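Local structure of transcriptional regulator, TetR family (3C2B) at residues 87-90 against 91-95. The protein probably acts as a DNA-binding transcription factor of the TetR family, recognising regulatory DNA through a helix-turn-helix motif. Numbering follows the deposited sequence.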
loop_
_atom_site.group_PDB
_atom_site.type_symbol
_atom_site.label_atom_id
_atom_site.label_comp_id
_atom_site.label_asym_id
_atom_site.label_seq_id
_atom_site.Cartn_x
_atom_site.Cartn_y
_atom_site.Cartn_z
ATOM N N PRO A 87 25.111 -2.904 17.790
ATOM C CA PRO A 87 24.754 -1.466 17.615
ATOM C C PRO A 87 24.796 -0.990 16.151
ATOM O O PRO A 87 23.933 -0.222 15.747
ATOM C CB PRO A 87 25.846 -0.714 18.395
ATOM C CG PRO A 87 26.534 -1.739 19.245
ATOM C CD PRO A 87 26.278 -3.092 18.684
ATOM N N GLN A 88 25.825 -1.392 15.392
ATOM C CA GLN A 88 25.894 -1.104 13.961
ATOM C C GLN A 88 24.673 -1.678 13.231
ATOM O O GLN A 88 24.110 -1.025 12.347
ATOM C CB GLN A 88 27.095 -1.764 13.337
ATOM C CG GLN A 88 28.274 -0.936 13.064
ATOM C CD GLN A 88 29.406 -1.838 12.595
ATOM O OE1 GLN A 88 29.960 -2.599 13.381
ATOM N NE2 GLN A 88 29.707 -1.801 11.299
ATOM N N LEU A 89 24.317 -2.917 13.560
ATOM C CA LEU A 89 23.173 -3.555 12.935
ATOM C C LEU A 89 21.908 -2.746 13.208
ATOM O O LEU A 89 21.174 -2.411 12.279
ATOM C CB LEU A 89 22.991 -4.970 13.461
ATOM C CG LEU A 89 22.277 -6.046 12.618
ATOM C CD1 LEU A 89 21.325 -6.916 13.454
ATOM C CD2 LEU A 89 21.641 -5.557 11.332
ATOM N N ALA A 90 21.672 -2.421 14.484
ATOM C CA ALA A 90 20.476 -1.707 14.900
ATOM C C ALA A 90 20.403 -0.354 14.196
ATOM O O ALA A 90 19.368 0.024 13.655
ATOM C CB ALA A 90 20.448 -1.534 16.447
ATOM N N ASP A 91 21.529 0.351 14.206
ATOM C CA ASP A 91 21.660 1.661 13.568
ATOM C C ASP A 91 21.384 1.599 12.094
ATOM O O ASP A 91 20.635 2.417 11.616
ATOM C CB ASP A 91 23.060 2.303 13.811
ATOM C CG ASP A 91 23.240 2.794 15.248
ATOM O OD1 ASP A 91 22.274 2.716 16.053
ATOM O OD2 ASP A 91 24.349 3.255 15.577
ATOM N N HIS A 92 22.035 0.665 11.383
ATOM C CA HIS A 92 21.809 0.464 9.940
ATOM C C HIS A 92 20.347 0.165 9.611
ATOM O O HIS A 92 19.806 0.607 8.580
ATOM C CB HIS A 92 22.654 -0.694 9.426
ATOM C CG HIS A 92 24.101 -0.353 9.237
ATOM N ND1 HIS A 92 24.517 0.833 8.680
ATOM C CD2 HIS A 92 25.229 -1.070 9.474
ATOM C CE1 HIS A 92 25.840 0.843 8.598
ATOM N NE2 HIS A 92 26.296 -0.306 9.061
ATOM N N LEU A 93 19.714 -0.626 10.454
ATOM C CA LEU A 93 18.309 -0.972 10.209
ATOM C C LEU A 93 17.404 0.219 10.418
ATOM O O LEU A 93 16.467 0.384 9.669
ATOM C CB LEU A 93 17.865 -2.125 11.056
ATOM C CG LEU A 93 18.450 -3.509 10.733
ATOM C CD1 LEU A 93 18.080 -4.462 11.862
ATOM C CD2 LEU A 93 17.970 -4.066 9.357
ATOM N N GLU A 94 17.680 1.075 11.408
ATOM C CA GLU A 94 16.887 2.292 11.535
ATOM C C GLU A 94 17.080 3.231 10.334
ATOM O O GLU A 94 16.115 3.812 9.851
ATOM C CB GLU A 94 17.215 3.049 12.824
ATOM C CG GLU A 94 16.789 2.298 14.095
ATOM C CD GLU A 94 16.940 3.149 15.362
ATOM O OE1 GLU A 94 16.680 4.376 15.329
ATOM O OE2 GLU A 94 17.318 2.583 16.399
ATOM N N VAL A 95 18.335 3.424 9.904
ATOM C CA VAL A 95 18.613 4.308 8.773
ATOM C C VAL A 95 17.906 3.770 7.513
ATOM O O VAL A 95 17.263 4.515 6.783
ATOM C CB VAL A 95 20.134 4.553 8.572
ATOM C CG1 VAL A 95 20.407 5.344 7.269
ATOM C CG2 VAL A 95 20.747 5.269 9.807
#
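In the first turns of helix 86-104, P87 to A90 meet D91 to E94 through i to i+4 backbone bonds and one apolar side-chain pair, L89 with L93. P87 O accepts D91 N, Q88 O accepts H92 N at 2.8 Å, L89 O accepts L93 N and A90 O accepts E94 N. The spacing of four residues identifies alpha-helical turns, and the N-H...O angles, 154° or wider, show that the bonds are fairly straight. CD2 of L89 reaches CD1 of L93 at 3.8 Å, and the two side chains meet at a slant. L89 gets there because its CG lies anti to the backbone N (chi1 -155°), whereas L93 carries CG beside its own N (chi1 -69°), which also lays that CG 3.3 Å from L89 O. Both leucines are buried: L93 packs on L146 of helix 137-152 and on V198 and F201 of helix 190-205, while L89 rests on the loop residues V84 and Y155. On another side of the helix the H92 ring leans back over the preceding turn, its CD2 3.1 Å from Q88 O, with that oxygen oblique to the ring; the H92 side chain also touches L146. The exposed Q88 directs its amide oxygen OE1 to the hydroxyl of S85, a hydrogen bond reaching back to the residue just before the helix. E94 runs extended beyond CG, and its OE1 forms a salt bridge with K195, adding a polar tie to helix 190-205 beside the contact of E94 with V198. The combination of a buried leucine pair, L93 against two neighbouring helices and L89 against loop residues, with polar residues towards the outside is that of an amphipathic helix in the all-helical C-terminal domain of a TetR-family regulator.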